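PDB 6LKY: putative isocitrate dehydrogenase, NAD-dependent from Methylococcus capsulatus, which probably catalyses the NAD-dependent oxidative decarboxylation of isocitrate to 2-oxoglutarate with the aid of a magnesium ion. Local coordinates for residues C64-L69 and A256-A261; F107-L112 and Q216-D221; A124-F129 and I142-R147. The protein carries 1 engineered substitution. All blocks are in the same frame, centred on the assembly; numbering follows the deposited sequence. Where two conformers were deposited one is given.

Contact 1: residues C64-L69 and A256-A261; sequences CFKGPL and AALFEA. With NAD (nicotinamide-adenine-dinucleotide), chain C.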
loop_
_atom_site.group_PDB
_atom_site.type_symbol
_atom_site.label_atom_id
_atom_site.label_comp_id
_atom_site.label_asym_id
_atom_site.label_seq_id
_atom_site.Cartn_x
_atom_site.Cartn_y
_atom_site.Cartn_z
ATOM N N CYS A 64 21.836 18.791 -0.280
ATOM C CA CYS A 64 21.299 18.846 1.068
ATOM C C CYS A 64 21.234 17.443 1.651
ATOM O O CYS A 64 20.877 16.484 0.963
ATOM C CB CYS A 64 19.914 19.515 1.090
ATOM S SG CYS A 64 19.176 19.664 2.731
ATOM N N PHE A 65 21.626 17.335 2.913
ATOM C CA PHE A 65 21.581 16.112 3.705
ATOM C C PHE A 65 20.589 16.379 4.833
ATOM O O PHE A 65 20.832 17.250 5.676
ATOM C CB PHE A 65 22.976 15.794 4.232
ATOM C CG PHE A 65 23.159 14.385 4.684
ATOM C CD1 PHE A 65 22.733 13.324 3.902
ATOM C CD2 PHE A 65 23.799 14.117 5.884
ATOM C CE1 PHE A 65 22.930 12.018 4.329
ATOM C CE2 PHE A 65 23.986 12.815 6.316
ATOM C CZ PHE A 65 23.557 11.768 5.543
ATOM N N LYS A 66 19.466 15.657 4.844
ATOM C CA LYS A 66 18.309 16.051 5.645
ATOM C C LYS A 66 17.844 14.899 6.523
ATOM O O LYS A 66 17.488 13.831 6.020
ATOM C CB LYS A 66 17.157 16.532 4.750
ATOM C CG LYS A 66 15.984 17.120 5.535
ATOM C CD LYS A 66 14.672 17.133 4.726
ATOM C CE LYS A 66 14.281 15.750 4.237
ATOM N NZ LYS A 66 13.817 14.810 5.308
ATOM N N GLY A 67 17.862 15.105 7.835
ATOM C CA GLY A 67 17.255 14.170 8.753
ATOM C C GLY A 67 15.739 14.216 8.635
ATOM O O GLY A 67 15.180 15.081 7.955
ATOM N N PRO A 68 15.047 13.284 9.286
ATOM C CA PRO A 68 13.580 13.240 9.174
ATOM C C PRO A 68 12.941 14.477 9.782
ATOM O O PRO A 68 13.393 14.989 10.808
ATOM C CB PRO A 68 13.202 11.984 9.962
ATOM C CG PRO A 68 14.347 11.820 10.964
ATOM C CD PRO A 68 15.567 12.219 10.161
ATOM N N LEU A 69 11.878 14.956 9.138
ATOM C CA LEU A 69 11.165 16.138 9.600
ATOM C C LEU A 69 9.749 15.747 9.995
ATOM O O LEU A 69 9.046 15.089 9.222
ATOM C CB LEU A 69 11.161 17.222 8.521
ATOM C CG LEU A 69 12.568 17.734 8.187
ATOM C CD1 LEU A 69 12.536 18.855 7.144
ATOM C CD2 LEU A 69 13.255 18.211 9.459
ATOM N N ALA A 256 19.461 20.355 -8.373
ATOM C CA ALA A 256 19.691 20.185 -6.949
ATOM C C ALA A 256 19.350 18.755 -6.575
ATOM O O ALA A 256 18.684 18.037 -7.328
ATOM C CB ALA A 256 18.880 21.188 -6.115
ATOM N N ALA A 257 19.814 18.352 -5.395
ATOM C CA ALA A 257 19.579 17.006 -4.904
ATOM C C ALA A 257 19.570 17.039 -3.385
ATOM O O ALA A 257 20.365 17.758 -2.768
ATOM C CB ALA A 257 20.645 16.024 -5.408
ATOM N N LEU A 258 18.675 16.250 -2.793
ATOM C CA LEU A 258 18.509 16.200 -1.347
ATOM C C LEU A 258 18.405 14.746 -0.908
ATOM O O LEU A 258 17.550 14.001 -1.400
ATOM C CB LEU A 258 17.272 17.003 -0.927
ATOM C CG LEU A 258 16.929 17.094 0.571
ATOM C CD1 LEU A 258 16.244 18.418 0.873
ATOM C CD2 LEU A 258 16.050 15.920 1.018
ATOM N N PHE A 259 19.248 14.342 0.036
ATOM C CA PHE A 259 19.364 12.937 0.399
ATOM C C PHE A 259 18.857 12.725 1.818
ATOM O O PHE A 259 19.080 13.571 2.690
ATOM C CB PHE A 259 20.815 12.467 0.213
ATOM C CG PHE A 259 21.291 12.648 -1.192
ATOM C CD1 PHE A 259 21.780 13.873 -1.615
ATOM C CD2 PHE A 259 21.160 11.626 -2.114
ATOM C CE1 PHE A 259 22.173 14.059 -2.922
ATOM C CE2 PHE A 259 21.549 11.802 -3.427
ATOM C CZ PHE A 259 22.048 13.017 -3.837
ATOM N N GLU A 260 18.136 11.619 2.044
ATOM C CA GLU A 260 17.495 11.446 3.341
ATOM C C GLU A 260 17.213 9.973 3.601
ATOM O O GLU A 260 17.186 9.153 2.685
ATOM C CB GLU A 260 16.176 12.231 3.408
ATOM C CG GLU A 260 15.158 11.739 2.360
ATOM C CD GLU A 260 13.807 12.471 2.417
ATOM O OE1 GLU A 260 13.438 12.982 3.499
ATOM O OE2 GLU A 260 13.112 12.530 1.376
ATOM N N ALA A 261 16.976 9.653 4.872
ATOM C CA ALA A 261 16.359 8.371 5.177
ATOM C C ALA A 261 14.896 8.366 4.716
ATOM O O ALA A 261 14.252 9.408 4.564
ATOM C CB ALA A 261 16.454 8.057 6.675
HETATM P PA NAD C . 8.188 6.687 11.542
HETATM O O1A NAD C . 8.718 7.901 12.265
HETATM O O2A NAD C . 9.050 6.343 10.366
HETATM O O5B NAD C . 8.051 5.476 12.579
HETATM C C5B NAD C . 7.478 4.252 12.127
HETATM C C4B NAD C . 8.035 3.114 12.959
HETATM O O4B NAD C . 9.373 2.863 12.486
HETATM C C3B NAD C . 8.107 3.528 14.424
HETATM O O3B NAD C . 7.731 2.450 15.268
HETATM C C2B NAD C . 9.575 3.876 14.614
HETATM O O2B NAD C . 10.059 3.680 15.952
HETATM C C1B NAD C . 10.283 3.019 13.574
HETATM N N9A NAD C . 11.471 3.789 13.233
HETATM C C8A NAD C . 11.519 4.529 11.959
HETATM N N7A NAD C . 12.941 4.921 11.991
HETATM C C5A NAD C . 13.622 3.659 12.262
HETATM C C6A NAD C . 14.935 3.885 12.991
HETATM N N6A NAD C . 15.915 4.437 12.042
HETATM N N1A NAD C . 15.400 2.576 13.472
HETATM C C2A NAD C . 14.505 1.937 14.457
HETATM N N3A NAD C . 13.221 2.636 14.556
HETATM C C4A NAD C . 12.695 2.972 13.236
HETATM O O3 NAD C . 6.721 6.965 10.952
HETATM P PN NAD C . 5.504 7.653 11.725
HETATM O O1N NAD C . 5.471 7.360 13.191
HETATM O O2N NAD C . 4.252 7.170 11.010
HETATM O O5D NAD C . 5.676 9.238 11.521
HETATM C C5D NAD C . 6.409 10.020 12.479
HETATM C C4D NAD C . 6.683 11.401 11.898
HETATM O O4D NAD C . 7.700 11.350 10.882
HETATM C C3D NAD C . 5.426 11.994 11.259
HETATM O O3D NAD C . 5.305 13.339 11.714
HETATM C C2D NAD C . 5.739 11.959 9.774
HETATM O O2D NAD C . 5.142 13.018 9.028
HETATM C C1D NAD C . 7.254 12.100 9.738
HETATM N N1N NAD C . 7.741 11.640 8.412
HETATM C C2N NAD C . 9.092 12.083 8.096
HETATM C C3N NAD C . 9.322 11.712 6.648
HETATM C C7N NAD C . 10.479 12.475 5.996
HETATM O O7N NAD C . 11.213 11.663 5.088
HETATM N N7N NAD C . 11.330 13.115 6.997
HETATM C C4N NAD C . 9.345 10.213 6.397
HETATM C C5N NAD C . 8.179 9.502 7.055
HETATM C C6N NAD C . 7.498 10.190 8.242
HETATM O O HOH W 1 16.481 11.528 6.937
#

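Contact 2: residues F107-L112 and Q216-D221; sequences FSDVNL and QPQRFD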
loop_
_atom_site.group_PDB
_atom_site.type_symbol
_atom_site.label_atom_id
_atom_site.label_comp_id
_atom_site.label_asym_id
_atom_site.label_seq_id
_atom_site.Cartn_x
_atom_site.Cartn_y
_atom_site.Cartn_z
ATOM N N PHE A 107 12.951 -13.025 2.852
ATOM C CA PHE A 107 13.664 -12.995 1.588
ATOM C C PHE A 107 15.083 -12.489 1.806
ATOM O O PHE A 107 15.352 -11.709 2.727
ATOM C CB PHE A 107 12.932 -12.123 0.558
ATOM C CG PHE A 107 11.527 -12.597 0.255
ATOM C CD1 PHE A 107 11.313 -13.759 -0.470
ATOM C CD2 PHE A 107 10.426 -11.893 0.718
ATOM C CE1 PHE A 107 10.024 -14.204 -0.739
ATOM C CE2 PHE A 107 9.138 -12.338 0.458
ATOM C CZ PHE A 107 8.936 -13.491 -0.272
ATOM N N SER A 108 15.994 -12.959 0.952
ATOM C CA SER A 108 17.390 -12.551 0.990
ATOM C C SER A 108 17.873 -12.026 -0.348
ATOM O O SER A 108 19.041 -11.638 -0.463
ATOM C CB SER A 108 18.288 -13.721 1.426
ATOM O OG SER A 108 18.160 -14.826 0.542
ATOM N N ASP A 109 17.006 -11.976 -1.350
ATOM C CA ASP A 109 17.407 -11.590 -2.693
ATOM C C ASP A 109 16.487 -10.515 -3.270
ATOM O O ASP A 109 16.177 -10.521 -4.467
ATOM C CB ASP A 109 17.429 -12.812 -3.598
ATOM C CG ASP A 109 16.078 -13.501 -3.660
ATOM O OD1 ASP A 109 15.220 -13.231 -2.781
ATOM O OD2 ASP A 109 15.867 -14.307 -4.591
ATOM N N VAL A 110 16.041 -9.564 -2.444
ATOM C CA VAL A 110 15.296 -8.421 -2.967
ATOM C C VAL A 110 16.279 -7.451 -3.595
ATOM O O VAL A 110 17.331 -7.156 -3.016
ATOM C CB VAL A 110 14.476 -7.735 -1.857
ATOM C CG1 VAL A 110 13.610 -6.641 -2.454
ATOM C CG2 VAL A 110 13.613 -8.754 -1.108
ATOM N N ASN A 111 15.941 -6.937 -4.787
ATOM C CA ASN A 111 16.829 -5.999 -5.475
ATOM C C ASN A 111 15.971 -5.133 -6.396
ATOM O O ASN A 111 15.845 -5.371 -7.598
ATOM C CB ASN A 111 17.936 -6.718 -6.250
ATOM C CG ASN A 111 18.967 -5.748 -6.845
ATOM O OD1 ASN A 111 18.781 -4.529 -6.849
ATOM N ND2 ASN A 111 20.069 -6.294 -7.324
ATOM N N LEU A 112 15.364 -4.095 -5.824
ATOM C CA LEU A 112 14.446 -3.267 -6.600
ATOM C C LEU A 112 14.715 -1.800 -6.303
ATOM O O LEU A 112 15.348 -1.456 -5.302
ATOM C CB LEU A 112 12.978 -3.638 -6.317
ATOM C CG LEU A 112 12.428 -3.420 -4.900
ATOM C CD1 LEU A 112 11.923 -1.979 -4.739
ATOM C CD2 LEU A 112 11.333 -4.439 -4.570
ATOM N N GLN A 216 6.582 -12.359 -3.808
ATOM C CA GLN A 216 7.604 -12.416 -4.842
ATOM C C GLN A 216 8.235 -11.114 -5.278
ATOM O O GLN A 216 8.189 -10.743 -6.457
ATOM C CB GLN A 216 7.025 -13.182 -6.000
ATOM C CG GLN A 216 8.003 -13.848 -6.893
ATOM C CD GLN A 216 7.317 -14.786 -7.788
ATOM O OE1 GLN A 216 6.806 -14.389 -8.776
ATOM N NE2 GLN A 216 7.873 -16.077 -7.699
ATOM N N PRO A 217 8.966 -10.482 -4.354
ATOM C CA PRO A 217 9.626 -9.211 -4.684
ATOM C C PRO A 217 10.715 -9.357 -5.738
ATOM O O PRO A 217 11.079 -8.350 -6.370
ATOM C CB PRO A 217 10.207 -8.752 -3.334
ATOM C CG PRO A 217 10.238 -10.005 -2.486
ATOM C CD PRO A 217 9.158 -10.882 -2.960
ATOM N N GLN A 218 11.208 -10.580 -5.977
ATOM C CA GLN A 218 12.247 -10.788 -6.983
ATOM C C GLN A 218 11.774 -10.461 -8.390
ATOM O O GLN A 218 12.605 -10.135 -9.240
ATOM C CB GLN A 218 12.759 -12.231 -6.954
ATOM C CG GLN A 218 13.306 -12.672 -5.627
ATOM C CD GLN A 218 12.223 -13.251 -4.732
ATOM O OE1 GLN A 218 11.030 -13.136 -5.027
ATOM N NE2 GLN A 218 12.636 -13.878 -3.631
ATOM N N ARG A 219 10.466 -10.507 -8.650
ATOM C CA ARG A 219 9.967 -10.150 -9.970
ATOM C C ARG A 219 10.179 -8.681 -10.297
ATOM O O ARG A 219 9.997 -8.297 -11.453
ATOM C CB ARG A 219 8.478 -10.477 -10.117
ATOM C CG ARG A 219 8.105 -11.950 -10.313
ATOM C CD ARG A 219 6.837 -12.065 -11.149
ATOM N NE ARG A 219 6.343 -13.439 -11.344
ATOM C CZ ARG A 219 5.318 -13.978 -10.676
ATOM N NH1 ARG A 219 4.657 -13.261 -9.763
ATOM N NH2 ARG A 219 4.999 -15.246 -10.858
ATOM N N PHE A 220 10.493 -7.845 -9.311
ATOM C CA PHE A 220 10.512 -6.407 -9.511
ATOM C C PHE A 220 11.928 -5.902 -9.716
ATOM O O PHE A 220 12.881 -6.382 -9.092
ATOM C CB PHE A 220 9.875 -5.683 -8.322
ATOM C CG PHE A 220 8.397 -5.873 -8.247
ATOM C CD1 PHE A 220 7.546 -5.113 -9.027
ATOM C CD2 PHE A 220 7.864 -6.844 -7.431
ATOM C CE1 PHE A 220 6.178 -5.304 -8.966
ATOM C CE2 PHE A 220 6.501 -7.046 -7.367
ATOM C CZ PHE A 220 5.657 -6.281 -8.131
ATOM N N ASP A 221 12.035 -4.887 -10.578
ATOM C CA ASP A 221 13.299 -4.269 -10.938
ATOM C C ASP A 221 13.223 -2.772 -10.649
ATOM O O ASP A 221 13.492 -2.339 -9.524
ATOM C CB ASP A 221 13.601 -4.567 -12.414
ATOM C CG ASP A 221 15.065 -4.415 -12.762
ATOM O OD1 ASP A 221 15.856 -3.986 -11.897
ATOM O OD2 ASP A 221 15.427 -4.743 -13.913
HETATM O O HOH W 2 13.636 -7.435 -6.660
#

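Contact 3: residues A124-F129 and I142-R147; sequences AGIEHF and IAVVTR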
loop_
_atom_site.group_PDB
_atom_site.type_symbol
_atom_site.label_atom_id
_atom_site.label_comp_id
_atom_site.label_asym_id
_atom_site.label_seq_id
_atom_site.Cartn_x
_atom_site.Cartn_y
_atom_site.Cartn_z
ATOM N N ALA A 124 -0.151 17.535 -3.995
ATOM C CA ALA A 124 -0.280 18.881 -4.537
ATOM C C ALA A 124 -0.669 19.912 -3.485
ATOM O O ALA A 124 -0.485 21.107 -3.717
ATOM C CB ALA A 124 -1.308 18.879 -5.667
ATOM N N GLY A 125 -1.211 19.497 -2.342
ATOM C CA GLY A 125 -1.582 20.484 -1.348
ATOM C C GLY A 125 -2.912 21.160 -1.616
ATOM O O GLY A 125 -3.127 22.297 -1.172
ATOM N N ILE A 126 -3.816 20.494 -2.329
ATOM C CA ILE A 126 -5.092 21.078 -2.732
ATOM C C ILE A 126 -6.192 20.310 -2.019
ATOM O O ILE A 126 -6.493 19.160 -2.375
ATOM C CB ILE A 126 -5.266 21.055 -4.256
ATOM C CG1 ILE A 126 -4.123 21.855 -4.908
ATOM C CG2 ILE A 126 -6.620 21.636 -4.665
ATOM C CD1 ILE A 126 -3.943 21.570 -6.387
ATOM N N GLU A 127 -6.785 20.938 -1.003
ATOM C CA GLU A 127 -7.839 20.316 -0.203
ATOM C C GLU A 127 -8.717 21.386 0.406
ATOM O O GLU A 127 -8.292 22.526 0.593
ATOM C CB GLU A 127 -7.328 19.510 0.984
ATOM C CG GLU A 127 -6.065 18.757 0.876
ATOM C CD GLU A 127 -5.800 18.052 2.196
ATOM O OE1 GLU A 127 -6.389 16.975 2.391
ATOM O OE2 GLU A 127 -5.046 18.591 3.043
ATOM N N HIS A 128 -9.897 20.961 0.847
ATOM C CA HIS A 128 -10.765 21.879 1.565
ATOM C C HIS A 128 -11.774 21.090 2.382
ATOM O O HIS A 128 -12.066 19.934 2.082
ATOM C CB HIS A 128 -11.482 22.826 0.603
ATOM C CG HIS A 128 -12.233 22.124 -0.487
ATOM N ND1 HIS A 128 -13.593 21.893 -0.430
ATOM C CD2 HIS A 128 -11.818 21.623 -1.674
ATOM C CE1 HIS A 128 -13.977 21.270 -1.532
ATOM N NE2 HIS A 128 -12.919 21.098 -2.305
ATOM N N PHE A 129 -12.294 21.734 3.425
ATOM C CA PHE A 129 -13.489 21.260 4.103
ATOM C C PHE A 129 -14.722 21.825 3.406
ATOM O O PHE A 129 -14.668 22.874 2.761
ATOM C CB PHE A 129 -13.514 21.678 5.582
ATOM C CG PHE A 129 -12.369 21.142 6.401
ATOM C CD1 PHE A 129 -12.318 19.798 6.759
ATOM C CD2 PHE A 129 -11.346 21.991 6.835
ATOM C CE1 PHE A 129 -11.259 19.298 7.526
ATOM C CE2 PHE A 129 -10.299 21.506 7.617
ATOM C CZ PHE A 129 -10.258 20.153 7.962
ATOM N N ILE A 142 -7.637 16.835 -3.689
ATOM C CA ILE A 142 -7.518 16.766 -5.137
ATOM C C ILE A 142 -6.142 16.216 -5.482
ATOM O O ILE A 142 -5.122 16.772 -5.066
ATOM C CB ILE A 142 -7.755 18.148 -5.771
ATOM C CG1 ILE A 142 -9.172 18.638 -5.423
ATOM C CG2 ILE A 142 -7.514 18.113 -7.294
ATOM C CD1 ILE A 142 -9.595 19.883 -6.173
ATOM N N ALA A 143 -6.103 15.127 -6.239
ATOM C CA ALA A 143 -4.852 14.659 -6.829
ATOM C C ALA A 143 -4.656 15.329 -8.185
ATOM O O ALA A 143 -5.599 15.437 -8.971
ATOM C CB ALA A 143 -4.855 13.140 -6.967
ATOM N N VAL A 144 -3.449 15.814 -8.445
ATOM C CA VAL A 144 -3.134 16.507 -9.692
ATOM C C VAL A 144 -2.063 15.729 -10.445
ATOM O O VAL A 144 -0.996 15.439 -9.894
ATOM C CB VAL A 144 -2.669 17.955 -9.442
ATOM C CG1 VAL A 144 -2.171 18.580 -10.753
ATOM C CG2 VAL A 144 -3.816 18.773 -8.873
ATOM N N VAL A 145 -2.351 15.396 -11.701
ATOM C CA VAL A 145 -1.382 14.809 -12.616
ATOM C C VAL A 145 -1.303 15.703 -13.843
ATOM O O VAL A 145 -2.330 15.967 -14.480
ATOM C CB VAL A 145 -1.782 13.377 -13.016
ATOM C CG1 VAL A 145 -0.900 12.867 -14.152
ATOM C CG2 VAL A 145 -1.715 12.453 -11.806
ATOM N N THR A 146 -0.093 16.157 -14.172
ATOM C CA THR A 146 0.181 16.926 -15.382
ATOM C C THR A 146 0.899 16.044 -16.393
ATOM O O THR A 146 1.591 15.084 -16.028
ATOM C CB THR A 146 1.059 18.163 -15.117
ATOM O OG1 THR A 146 2.317 17.739 -14.587
ATOM C CG2 THR A 146 0.394 19.141 -14.158
ATOM N N ARG A 147 0.713 16.372 -17.677
ATOM C CA ARG A 147 1.462 15.693 -18.733
ATOM C C ARG A 147 2.972 15.809 -18.514
ATOM O O ARG A 147 3.704 14.820 -18.635
ATOM C CB ARG A 147 1.064 16.249 -20.106
ATOM C CG ARG A 147 1.807 15.606 -21.290
ATOM C CD ARG A 147 1.245 16.068 -22.658
ATOM N NE ARG A 147 -0.156 15.691 -22.854
ATOM C CZ ARG A 147 -0.563 14.462 -23.173
ATOM N NH1 ARG A 147 0.320 13.488 -23.345
ATOM N NH2 ARG A 147 -1.854 14.202 -23.330
HETATM O O HOH W 3 -3.710 17.641 -2.903
#

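Contact 1: residues C64-L69 and A256-A261
Lys66 and Glu260 join their charged ends across two neighbouring strands: NZ of Lys66 lies 2.6 Å from OE1 of Glu260 in a hydrogen-bonded salt bridge. The two side chains run alongside each other in the same direction, and the ammonium meets OE1 on its anti side, 30° out of the carboxylate plane. Because the lysine chain bends at chi3 and chi4, NZ also comes over the carbonyl of Gly67 and donates to that O from above the carbonyl plane. Asn81 OD1 gives NZ a third acceptor, while OE2 of Glu260 is taken up by Arg85 in a salt bridge and by the side-chain ND2 of Asn251.

The backbones of the two strands form a parallel ladder, with 21° between the strand axes, inside the large mixed sheet of the isocitrate/isopropylmalate dehydrogenase fold. Cys64 N donates to Ala257 O over 3.1 Å, a bent bond of 138° at the hydrogen. Straighter bonds follow, from Phe259 N to Cys64 O (2.8 Å) and from Lys66 N to Phe259 O (3.0 Å). Beyond them the strands part and a water fills the next rung, donating to Lys66 O at 2.7 Å and accepting from Ala261 N at 2.8 Å. On the face shared with the salt bridge, CD1 of Leu258 packs against SG of Cys64, and its CD2 lies against the aliphatic part of Lys66.

The carboxamide of NAD sits at this end of the ladder. Its N7N is 2.9 Å from Leu69 N, and its O7N is 3.0 Å from Glu260 OE1. As modelled, two donors meet in the first pair and two acceptors in the second, which suggests, without proving, that the carboxamide is turned over.

Contact 2: residues F107-L112 and Q216-D221
Pro217 lies over one face of the Phe107 ring, with CD 3.8 Å from the ring centroid and 16° off the normal, a CH-pi contact offset toward the rim. The same proline turns CG to CG2 of Val110 at 3.9 Å, so it touches both an aromatic and a branched side chain of residues 107-112. Further along, CD2 of Leu112 reaches CB of Phe220 at 4.2 Å. Leu240 of helix 227-240 touches both Phe107 and Pro217.

The direct polar link is between side chains. Gln218 NE2 donates to Asp109 OD1 over 2.8 Å, on the syn side of the carboxylate, and makes a weak second bond to OD2. A bend at chi2 (88°) swings the glutamine amide back toward the aspartate, the two flat groups standing 68° apart.

Backbone polar atoms are joined by one water, which accepts from Asn111 N at 3.0 Å and donates to Pro217 O at 2.7 Å and Phe220 O at 2.8 Å. Leu112 CA lies 3.2 Å from Asp221 O, a CA-H...O contact. The ends of Asn111 and Asp221 turn to Arg166, and Asp221 also to the backbone of Lys167 and Lys168.

With one water satisfying an amide and two carbonyls where direct backbone bonds might have formed, direct cohesion rests on apolar contacts and the more solvent-exposed Gln218-Asp109 pair.

Contact 3: residues A124-F129 and I142-R147
This is a surface contact at the base of the beta hairpin formed by strands 127-132 and 135-146, where the chain entering the first strand meets the second. One direct backbone bond marks it: Ile142 N donates to Ile126 O over 2.9 Å, 161° at the hydrogen. Beside it a water takes the place of a second rung, accepting from Ile126 N at 2.9 Å and donating to Ile142 O at 2.7 Å.

The side chains on one side of the strand pack together. Ile126 uses both of its branches: CG2, set anti to the backbone N, touches CD1 of Ile142 at 3.8 Å, whereas CD1 on the other branch reaches CG2 of Val144 at 3.7 Å, the two side chains crossing at about a right angle. Ala124 adds its CB to that same Val144 methyl at 4.1 Å.

Residues 142-146 also pair in an antiparallel ladder with a strand of the second subunit, so the sheet continues across the dimer interface. Glu127 OE1 accepts a hydrogen bond from Cys180 N of that subunit, and its OE2 forms a salt bridge with Arg78 of its own chain. At the far end Thr146 caps helix 147-163 through OG1 to Gly149 N, and Val145 and Arg147 lie against helix 181-193.

The three contacts lie well apart. Centres of contacts 1 and 2 are about 26 Å from each other, those of 1 and 3 about 24 Å, and those of 2 and 3 about 33 Å, with no touching atoms. Contacts 1 and 2 reach the same mixed sheet, the former between neighbouring strands 63-66 and 257-261, the latter where strand 111-117 begins. Contact 3 belongs to a separate hairpin, two-stranded within the chain and extended by the second subunit. The closures are concentric: contact 3 within contact 2, and both within contact 1. The NAD site, the packing at the end of a central strand and the dimer-forming hairpin thus occupy separate places.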